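Long-range contacts in proteasome accessory factor B/C (PafBC) (Paenarthrobacter aurescens, PDB 6SJ9), which regulates transcription in the bacterial DNA damage response, probably binding DNA through its winged helix-turn-helix domains: residues 286-291 with 305-310; 432-437 with 460-465; 437-442 with 477-482. All blocks are in the same frame, centred on the assembly; numbering follows the deposited sequence.

Interaction 1. Residues 286-291 with 305-310; sequences EQLAEE and AELSAA
Leu288 and Leu307 meet methyl to methyl, their CD2 atoms 3.5 Å apart, where the helix holding 286-291 passes the start of the helix holding 305-310. The two branched ends run obliquely past one another. Leu307 leaves its helix beside the interface rather than straight into it, and its torsions make up the difference: with CG opposite the backbone N (chi1 178°), the side chain is carried across the gap. Its second methyl, CD1, then lies over the backbone of the facing helix, 4.1 Å from Ala289 N and 4.0 Å from Leu288 CB.

Further along, large side chains give way to small ones. Ala289 and Ala310 both point at the opposite helix, and their CB methyls come within 3.5 Å. This is also where the main chains are nearest, the two CA atoms lying 5.8 Å apart, so an alanine pair sets the closest spacing. Glu286 starts out turned from its partner helix but folds back at chi2 (-60°), which brings OE2 to 3.6 Å from Ala310 CB. The same oxygen is held by a salt bridge to Arg313, a turn beyond Ala310, and the alanine methyl lies beside it.

Both Leu288 and Leu307 also touch Ala247 of strand 245-252. The segments cross at -47° with their axes 8.8 Å apart. Helix 285-294, the second helix of the ferredoxin-like fold of the WCX domain, is thus joined on the four-stranded antiparallel sheet by helix 305-323, which follows the last strand.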
# COMPACT_ATOMS: atom_id res chain seq x y z
N GLU A 286 19.19 -6.01 6.76
CA GLU A 286 18.04 -6.88 6.92
C GLU A 286 16.93 -6.46 5.98
O GLU A 286 16.21 -7.30 5.45
CB GLU A 286 17.53 -6.89 8.37
CG GLU A 286 18.48 -7.62 9.25
CD GLU A 286 18.65 -9.04 8.79
OE1 GLU A 286 17.64 -9.65 8.33
OE2 GLU A 286 19.79 -9.56 8.87
N GLN A 287 16.81 -5.16 5.74
CA GLN A 287 15.78 -4.69 4.83
C GLN A 287 16.05 -5.13 3.40
O GLN A 287 15.15 -5.66 2.74
CB GLN A 287 15.67 -3.17 4.90
CG GLN A 287 14.38 -2.73 4.31
CD GLN A 287 14.28 -1.25 4.21
OE1 GLN A 287 15.05 -0.53 4.86
NE2 GLN A 287 13.30 -0.77 3.43
N LEU A 288 17.31 -4.95 2.92
CA LEU A 288 17.65 -5.40 1.57
C LEU A 288 17.55 -6.91 1.44
O LEU A 288 17.10 -7.41 0.41
CB LEU A 288 19.06 -4.95 1.19
CG LEU A 288 19.45 -5.24 -0.25
CD1 LEU A 288 18.37 -4.67 -1.17
CD2 LEU A 288 20.81 -4.63 -0.61
N ALA A 289 17.94 -7.66 2.48
CA ALA A 289 17.93 -9.12 2.36
C ALA A 289 16.51 -9.66 2.23
O ALA A 289 16.28 -10.62 1.48
CB ALA A 289 18.62 -9.77 3.57
N GLU A 290 15.57 -9.08 2.97
CA GLU A 290 14.18 -9.50 2.81
C GLU A 290 13.72 -9.24 1.39
O GLU A 290 13.08 -10.09 0.78
CB GLU A 290 13.28 -8.80 3.82
CG GLU A 290 11.81 -9.26 3.68
CD GLU A 290 10.89 -8.69 4.76
OE1 GLU A 290 11.41 -8.09 5.70
OE2 GLU A 290 9.64 -8.83 4.65
N GLU A 291 14.06 -8.09 0.82
CA GLU A 291 13.68 -7.82 -0.55
C GLU A 291 14.32 -8.84 -1.49
O GLU A 291 13.64 -9.43 -2.35
CB GLU A 291 14.08 -6.39 -0.96
CG GLU A 291 13.75 -6.12 -2.42
CD GLU A 291 14.32 -4.82 -2.94
OE1 GLU A 291 14.89 -4.07 -2.13
OE2 GLU A 291 14.26 -4.57 -4.16
N ALA A 305 29.42 -9.54 2.58
CA ALA A 305 29.13 -10.83 3.19
C ALA A 305 28.00 -10.76 4.22
O ALA A 305 27.28 -11.73 4.39
CB ALA A 305 30.40 -11.40 3.83
N GLU A 306 27.86 -9.64 4.93
CA GLU A 306 26.78 -9.55 5.90
C GLU A 306 25.43 -9.57 5.20
O GLU A 306 24.47 -10.18 5.70
CB GLU A 306 26.94 -8.28 6.75
CG GLU A 306 26.18 -8.32 8.09
CD GLU A 306 25.84 -6.94 8.69
OE1 GLU A 306 26.32 -5.91 8.17
OE2 GLU A 306 25.07 -6.89 9.70
N LEU A 307 25.35 -8.96 4.00
CA LEU A 307 24.14 -9.01 3.18
C LEU A 307 23.88 -10.41 2.67
O LEU A 307 22.74 -10.89 2.68
CB LEU A 307 24.30 -8.04 2.01
CG LEU A 307 23.11 -8.04 1.06
CD1 LEU A 307 21.95 -7.65 1.91
CD2 LEU A 307 23.34 -7.02 -0.01
N SER A 308 24.92 -11.05 2.14
CA SER A 308 24.81 -12.41 1.64
C SER A 308 24.36 -13.37 2.73
O SER A 308 23.53 -14.26 2.49
CB SER A 308 26.15 -12.84 1.05
OG SER A 308 26.22 -14.24 0.90
N ALA A 309 24.92 -13.24 3.93
CA ALA A 309 24.57 -14.19 4.97
C ALA A 309 23.13 -14.01 5.42
O ALA A 309 22.48 -14.99 5.82
CB ALA A 309 25.52 -14.06 6.16
N ALA A 310 22.61 -12.79 5.32
CA ALA A 310 21.22 -12.56 5.70
C ALA A 310 20.25 -13.19 4.69
O ALA A 310 19.21 -13.73 5.09
CB ALA A 310 20.96 -11.06 5.86

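Interaction 2. Residues 432-437 with 460-465; sequences ALLTGL and SVTIKL
Leu437 packs into the groove between Val461 and Leu465, and with Leu434 and Leu433 it makes the apolar side of this helix pair. Its CD2 methyl meets Val461 CG1 at 3.7 Å, the two side chains crossing at about a right angle. Val461 offers that methyl from the position between its backbone N and carbonyl carbon (chi1 76°). The other branch of Leu437, CD1, lies over the Thr462 backbone and looks toward Leu465. Leu434, one turn back, rests its two methyls on carbonyl oxygens a turn apart in the facing helix: CD1 is 3.7 Å from Leu465 O, while CD2 is 3.7 Å from Thr462 O. Its CG and CD2 also lie against Leu465 CB. Leu433 extends the apolar row, its CD1 3.9 Å from Leu465 CD1.

The segments run nearly antiparallel, at 153°, with 10.0 Å between their axes, a spacing filled by leucines from one helix and by Val461, Thr462 and Leu465 from the other. Helices 427-441 and 457-469, to which they belong, form an antiparallel pair in the PafC helix-turn-helix domain. Helix 95-118 touches two of the leucines: Ala105 meets Leu433, and Val100 and Ala104 meet Leu437.

Toward Thr462 the contact changes character. This residue is partly exposed, and Leu437 slides past it in the opposite direction with CB 3.8 Å from Thr462 OG1, a contact without a polar bond. The hydroxyl is instead hydrogen-bonded to Leu458 O, one turn back in its own helix. The direct touch of Thr462 CG2 on Leu434 CD2 is loose at 4.2 Å. A water molecule bridges the helices here, donating to Leu437 O at 2.8 Å and to Thr462 OG1.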
# COMPACT_ATOMS: atom_id res chain seq x y z
N ALA A 432 0.45 6.67 -10.93
CA ALA A 432 0.04 5.52 -10.11
C ALA A 432 -0.65 6.00 -8.84
O ALA A 432 -1.72 5.51 -8.47
CB ALA A 432 1.25 4.65 -9.75
N LEU A 433 -0.03 6.98 -8.18
CA LEU A 433 -0.57 7.52 -6.94
C LEU A 433 -1.92 8.22 -7.17
O LEU A 433 -2.83 8.11 -6.33
CB LEU A 433 0.45 8.47 -6.31
CG LEU A 433 1.72 7.80 -5.74
CD1 LEU A 433 2.74 8.86 -5.50
CD2 LEU A 433 1.38 7.12 -4.47
N LEU A 434 -2.07 8.93 -8.30
CA LEU A 434 -3.34 9.58 -8.62
C LEU A 434 -4.45 8.57 -8.76
O LEU A 434 -5.62 8.88 -8.52
CB LEU A 434 -3.26 10.37 -9.91
CG LEU A 434 -2.63 11.73 -9.67
CD1 LEU A 434 -2.23 12.39 -10.98
CD2 LEU A 434 -3.68 12.58 -8.89
N THR A 435 -4.13 7.38 -9.23
CA THR A 435 -5.16 6.37 -9.30
C THR A 435 -5.67 6.01 -7.92
O THR A 435 -6.88 5.88 -7.71
CB THR A 435 -4.63 5.16 -10.04
OG1 THR A 435 -4.28 5.61 -11.35
CG2 THR A 435 -5.76 4.11 -10.15
N GLY A 436 -4.75 5.84 -6.95
CA GLY A 436 -5.18 5.55 -5.59
C GLY A 436 -5.92 6.73 -4.99
O GLY A 436 -6.93 6.55 -4.29
N LEU A 437 -5.47 7.96 -5.30
CA LEU A 437 -6.16 9.12 -4.79
C LEU A 437 -7.55 9.25 -5.40
O LEU A 437 -8.48 9.71 -4.73
CB LEU A 437 -5.34 10.40 -5.06
CG LEU A 437 -4.02 10.48 -4.26
CD1 LEU A 437 -3.15 11.57 -4.83
CD2 LEU A 437 -4.31 10.79 -2.77
N SER A 460 -5.80 18.57 -1.61
CA SER A 460 -4.59 19.29 -1.93
C SER A 460 -3.51 18.37 -2.48
O SER A 460 -2.78 18.77 -3.39
CB SER A 460 -4.05 20.08 -0.71
OG SER A 460 -3.48 19.24 0.28
N VAL A 461 -3.37 17.16 -1.94
CA VAL A 461 -2.34 16.26 -2.46
C VAL A 461 -2.75 15.77 -3.86
O VAL A 461 -1.87 15.56 -4.71
CB VAL A 461 -2.02 15.11 -1.49
CG1 VAL A 461 -3.09 14.04 -1.50
CG2 VAL A 461 -0.69 14.49 -1.84
N THR A 462 -4.06 15.71 -4.16
CA THR A 462 -4.50 15.35 -5.51
C THR A 462 -4.08 16.41 -6.54
O THR A 462 -3.54 16.08 -7.60
CB THR A 462 -6.02 15.16 -5.52
OG1 THR A 462 -6.32 14.07 -4.65
CG2 THR A 462 -6.58 14.89 -6.97
N ILE A 463 -4.27 17.68 -6.21
CA ILE A 463 -3.87 18.77 -7.08
C ILE A 463 -2.35 18.76 -7.27
O ILE A 463 -1.85 18.86 -8.39
CB ILE A 463 -4.38 20.11 -6.50
CG1 ILE A 463 -5.90 20.07 -6.45
CG2 ILE A 463 -3.96 21.33 -7.32
CD1 ILE A 463 -6.56 21.28 -5.77
N LYS A 464 -1.59 18.62 -6.18
CA LYS A 464 -0.13 18.63 -6.30
C LYS A 464 0.38 17.47 -7.14
O LYS A 464 1.21 17.66 -8.04
CB LYS A 464 0.51 18.60 -4.92
CG LYS A 464 0.19 19.82 -4.09
CD LYS A 464 0.77 19.69 -2.68
CE LYS A 464 0.58 20.98 -1.87
NZ LYS A 464 1.30 20.79 -0.59
N LEU A 465 -0.16 16.27 -6.93
CA LEU A 465 0.30 15.13 -7.73
C LEU A 465 -0.15 15.25 -9.17
O LEU A 465 0.50 14.70 -10.06
CB LEU A 465 -0.18 13.81 -7.14
CG LEU A 465 0.71 13.14 -6.10
CD1 LEU A 465 1.86 12.48 -6.80
CD2 LEU A 465 1.25 14.18 -5.17
O HOH W 1 -8.72 12.54 -4.93

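Interaction 3. Residues 437-442 with 477-482; sequences LAMLGD and GSVSGQ
Val479 reaches from its loop to the last turn of a helix and divides its two methyls between different neighbours. CG1, opposite the carbonyl carbon (chi1 -59°), is set against the helix surface, 3.8 Å from both Ala438 CB and Ala438 O. It also meets the selenium of Met439, a selenomethionine in this crystal, at the same separation; the Met439 chain is bent at chi2 and chi3 and crosses the valine at a slant. CG2 lies 4.0 Å from Asp442 CG. Asp442 is engaged elsewhere at its polar end, with OD2 in a salt bridge to Arg577, so the valine brushes the carboxylate as an apolar neighbour.

Ala438 is the second focus. Its methyl points toward the loop and lies 3.2 Å from Gly477 O, a close approach of carbon to carbonyl oxygen. The main chains come together here, Ala438 CA and Gly477 CA being 5.4 Å apart. Beyond Gly477 the loop is shaped by Ser478, whose OG accepts from the backbone N of both Ser480 and Gly481, an ST turn and ST motif. With an alanine in place of Val479, a gap would probably open against Ala438 and Met439, and Asp442 would lose its apolar neighbour.

The loop joins helix 472-476 to helix 489-501. Val479 pairs by backbone hydrogen bonding with Ser529 of strand 517-530, and Met439 touches Tyr528 and Leu530, so the end of helix 427-441 rests on the loop and on the strand that holds it. Leu440 packs on Leu458 of helix 457-469 and on Leu103 and Leu107 of helix 95-118.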
# COMPACT_ATOMS: atom_id res chain seq x y z
N LEU A 437 -5.47 7.96 -5.30
CA LEU A 437 -6.16 9.12 -4.79
C LEU A 437 -7.55 9.25 -5.40
O LEU A 437 -8.48 9.71 -4.73
CB LEU A 437 -5.34 10.40 -5.06
CG LEU A 437 -4.02 10.48 -4.26
CD1 LEU A 437 -3.15 11.57 -4.83
CD2 LEU A 437 -4.31 10.79 -2.77
N ALA A 438 -7.73 8.87 -6.67
CA ALA A 438 -9.06 9.02 -7.25
C ALA A 438 -10.04 8.02 -6.66
O ALA A 438 -11.23 8.33 -6.51
CB ALA A 438 -8.99 8.96 -8.78
N MSE A 439 -9.58 6.83 -6.31
CA MSE A 439 -10.46 5.89 -5.61
C MSE A 439 -10.82 6.48 -4.23
O MSE A 439 -11.99 6.49 -3.83
CB MSE A 439 -9.80 4.54 -5.47
CG MSE A 439 -9.62 3.75 -6.77
SE MSE A 439 -11.40 3.32 -7.56
CE MSE A 439 -11.74 1.57 -6.84
N LEU A 440 -9.82 6.99 -3.49
CA LEU A 440 -10.11 7.65 -2.22
C LEU A 440 -11.08 8.81 -2.41
O LEU A 440 -11.97 9.02 -1.58
CB LEU A 440 -8.83 8.16 -1.53
CG LEU A 440 -7.89 7.06 -1.04
CD1 LEU A 440 -6.58 7.64 -0.46
CD2 LEU A 440 -8.62 6.20 0.02
N GLY A 441 -10.93 9.55 -3.50
CA GLY A 441 -11.82 10.67 -3.78
C GLY A 441 -13.22 10.26 -4.18
O GLY A 441 -14.14 11.08 -4.10
N ASP A 442 -13.40 9.01 -4.57
CA ASP A 442 -14.73 8.55 -4.93
C ASP A 442 -15.52 7.93 -3.75
O ASP A 442 -16.65 7.48 -3.95
CB ASP A 442 -14.59 7.56 -6.10
CG ASP A 442 -15.89 7.34 -6.84
OD1 ASP A 442 -16.55 8.37 -7.13
OD2 ASP A 442 -16.25 6.18 -7.17
N GLY A 477 -6.25 10.34 -12.96
CA GLY A 477 -6.94 10.96 -11.83
C GLY A 477 -8.45 10.75 -11.86
O GLY A 477 -9.16 11.28 -11.01
N SER A 478 -8.95 10.00 -12.84
CA SER A 478 -10.37 9.75 -13.00
C SER A 478 -10.70 8.27 -12.79
O SER A 478 -9.96 7.38 -13.22
CB SER A 478 -10.80 10.17 -14.41
OG SER A 478 -12.15 9.85 -14.67
N VAL A 479 -11.87 8.01 -12.23
CA VAL A 479 -12.40 6.66 -12.13
C VAL A 479 -13.55 6.46 -13.11
O VAL A 479 -14.26 5.45 -13.04
CB VAL A 479 -12.82 6.31 -10.69
CG1 VAL A 479 -11.64 6.42 -9.76
CG2 VAL A 479 -13.90 7.28 -10.26
N SER A 480 -13.74 7.39 -14.05
CA SER A 480 -14.84 7.30 -15.01
C SER A 480 -14.51 7.79 -16.43
O SER A 480 -15.28 7.49 -17.34
CB SER A 480 -16.04 8.10 -14.51
OG SER A 480 -15.79 9.45 -14.82
N GLY A 481 -13.52 8.60 -16.66
CA GLY A 481 -13.45 9.16 -18.01
C GLY A 481 -12.88 8.26 -19.10
O GLY A 481 -13.05 8.57 -20.28
N GLN A 482 -12.25 7.15 -18.74
CA GLN A 482 -11.51 6.35 -19.70
C GLN A 482 -12.39 5.99 -20.90
O GLN A 482 -13.58 5.69 -20.77
CB GLN A 482 -10.99 5.09 -18.99
CG GLN A 482 -10.36 4.03 -19.87
CD GLN A 482 -8.97 4.43 -20.38
OE1 GLN A 482 -8.25 5.22 -19.74
NE2 GLN A 482 -8.58 3.86 -21.52

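Interaction 1 comes first along the chain and stands apart, in the WCX domain of the first half, its centre 33 Å from that of interaction 2 and 39 Å from that of interaction 3, across the centre of the chain. Interactions 2 and 3 are neighbours, with centres 10 Å apart. Both use helix 427-441 and share Leu437, and Leu434 CB packs on Gly477 CA at 4.2 Å. Their segments alternate in sequence, so the helix meets helix 457-469 first and then the loop following helix 472-476. That loop joins the helix-turn-helix region to strand 517-530 of the second WYL domain, a link through which the two might possibly influence each other.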